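Local coordinates for protein biliverdin reductase (Synechocystis sp., PDB 5B3T) that probably reduces biliverdin to bilirubin with an NAD(P)H cofactor, as a Gfo/Idh/MocA-family enzyme with a Rossmann-fold nucleotide-binding domain, at residues V294-Y297 / G301-L304. Residues are numbered along the deposited sequence; the frame is centred on the assembly and turned at random.
Sequences VLDY and GKPL
D296 and K302 are joined by a salt bridge where helix 283-300 ends and the chain doubles back along its last turns, a helix C-terminus closed by a glycine with positive phi, G301. The lysine chain runs out from the loop, and a bend at chi3 (-46°) turns its end toward the helix, with NZ 2.7 Å from OD2 of D296. The ammonium approaches from above the carboxylate plane, 38° out of it. The other carboxylate oxygen, OD1, forms a salt bridge with R37, so the acid is shared between two cations, which would be expected to favour its ionised form. With an alanine at D296, both K302 and R37 would probably lose their acidic mate, and the lysine end would be free to swing away from the helix. G301 N still donates in the helical i to i+4 pattern to Y297 O at 2.8 Å, and weakly to D296 O; the positive phi of G301 then turns the chain out of the helix. The Y297 side chain leaves the helix with CG anti to the backbone N (chi1 172°), which sets its ring beside the returning loop; K302 O lies at the ring edge, in plane, 3.4 Å from CD1 of Y297. L304 then brings the loop back over the helix: its CG packs 4.1 Å from CB of Y297, while CD2 reaches V294 CG2 at 4.2 Å. V294 and L304 also touch H129 of strand 128-131, an outer strand of the parallel Rossmann sheet, and L127 in the loop before it. The oxygen at the tyrosine ring edge, K302 O, also accepts a CA-H...O contact from CA of Y297 at 3.3 Å.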
loop_
_atom_site.group_PDB
_atom_site.type_symbol
_atom_site.label_atom_id
_atom_site.label_comp_id
_atom_site.label_asym_id
_atom_site.label_seq_id
_atom_site.Cartn_x
_atom_site.Cartn_y
_atom_site.Cartn_z
ATOM N N VAL A 294 -13.676 -7.885 -6.374
ATOM C CA VAL A 294 -13.429 -7.268 -7.675
ATOM C C VAL A 294 -14.046 -8.107 -8.784
ATOM O O VAL A 294 -14.706 -7.583 -9.689
ATOM C CB VAL A 294 -11.917 -7.066 -7.889
ATOM C CG1 VAL A 294 -11.614 -6.780 -9.348
ATOM C CG2 VAL A 294 -11.400 -5.936 -7.005
ATOM N N LEU A 295 -13.845 -9.422 -8.731
ATOM C CA LEU A 295 -14.472 -10.306 -9.705
ATOM C C LEU A 295 -15.989 -10.183 -9.659
ATOM O O LEU A 295 -16.652 -10.165 -10.702
ATOM C CB LEU A 295 -14.033 -11.749 -9.449
ATOM C CG LEU A 295 -12.565 -11.989 -9.813
ATOM C CD1 LEU A 295 -12.121 -13.396 -9.462
ATOM C CD2 LEU A 295 -12.345 -11.709 -11.292
ATOM N N ASP A 296 -16.553 -10.079 -8.454
ATOM C CA ASP A 296 -17.991 -9.874 -8.311
ATOM C C ASP A 296 -18.439 -8.625 -9.055
ATOM O O ASP A 296 -19.390 -8.663 -9.844
ATOM C CB ASP A 296 -18.367 -9.777 -6.828
ATOM C CG ASP A 296 -19.079 -11.024 -6.312
ATOM O OD1 ASP A 296 -18.431 -12.089 -6.172
ATOM O OD2 ASP A 296 -20.293 -10.930 -6.011
ATOM N N TYR A 297 -17.752 -7.508 -8.826
ATOM C CA TYR A 297 -18.127 -6.258 -9.482
ATOM C C TYR A 297 -18.064 -6.388 -10.998
ATOM O O TYR A 297 -18.977 -5.953 -11.708
ATOM C CB TYR A 297 -17.233 -5.104 -9.011
ATOM C CG TYR A 297 -17.471 -3.849 -9.804
ATOM C CD1 TYR A 297 -18.621 -3.096 -9.604
ATOM C CD2 TYR A 297 -16.564 -3.431 -10.772
ATOM C CE1 TYR A 297 -18.853 -1.955 -10.333
ATOM C CE2 TYR A 297 -16.791 -2.292 -11.503
ATOM C CZ TYR A 297 -17.935 -1.558 -11.279
ATOM O OH TYR A 297 -18.164 -0.420 -12.006
ATOM N N GLY A 301 -21.681 -6.632 -11.489
ATOM C CA GLY A 301 -21.948 -5.244 -11.186
ATOM C C GLY A 301 -22.189 -4.934 -9.730
ATOM O O GLY A 301 -22.484 -3.780 -9.401
ATOM N N LYS A 302 -22.077 -5.922 -8.847
ATOM C CA LYS A 302 -22.261 -5.656 -7.427
ATOM C C LYS A 302 -21.189 -4.681 -6.943
ATOM O O LYS A 302 -19.992 -4.974 -7.070
ATOM C CB LYS A 302 -22.205 -6.936 -6.591
ATOM C CG LYS A 302 -22.109 -6.633 -5.094
ATOM C CD LYS A 302 -21.659 -7.829 -4.275
ATOM C CE LYS A 302 -22.417 -9.077 -4.686
ATOM N NZ LYS A 302 -21.938 -10.265 -3.931
ATOM N N PRO A 303 -21.567 -3.536 -6.382
ATOM C CA PRO A 303 -20.569 -2.513 -6.046
ATOM C C PRO A 303 -19.621 -2.948 -4.941
ATOM O O PRO A 303 -19.973 -3.700 -4.029
ATOM C CB PRO A 303 -21.416 -1.316 -5.594
ATOM C CG PRO A 303 -22.775 -1.868 -5.320
ATOM C CD PRO A 303 -22.945 -3.055 -6.200
ATOM N N LEU A 304 -18.391 -2.453 -5.043
ATOM C CA LEU A 304 -17.378 -2.727 -4.038
ATOM C C LEU A 304 -17.647 -1.926 -2.769
ATOM O O LEU A 304 -18.142 -0.796 -2.815
ATOM C CB LEU A 304 -15.991 -2.389 -4.582
ATOM C CG LEU A 304 -15.520 -3.184 -5.799
ATOM C CD1 LEU A 304 -14.392 -2.452 -6.495
ATOM C CD2 LEU A 304 -15.073 -4.579 -5.389
#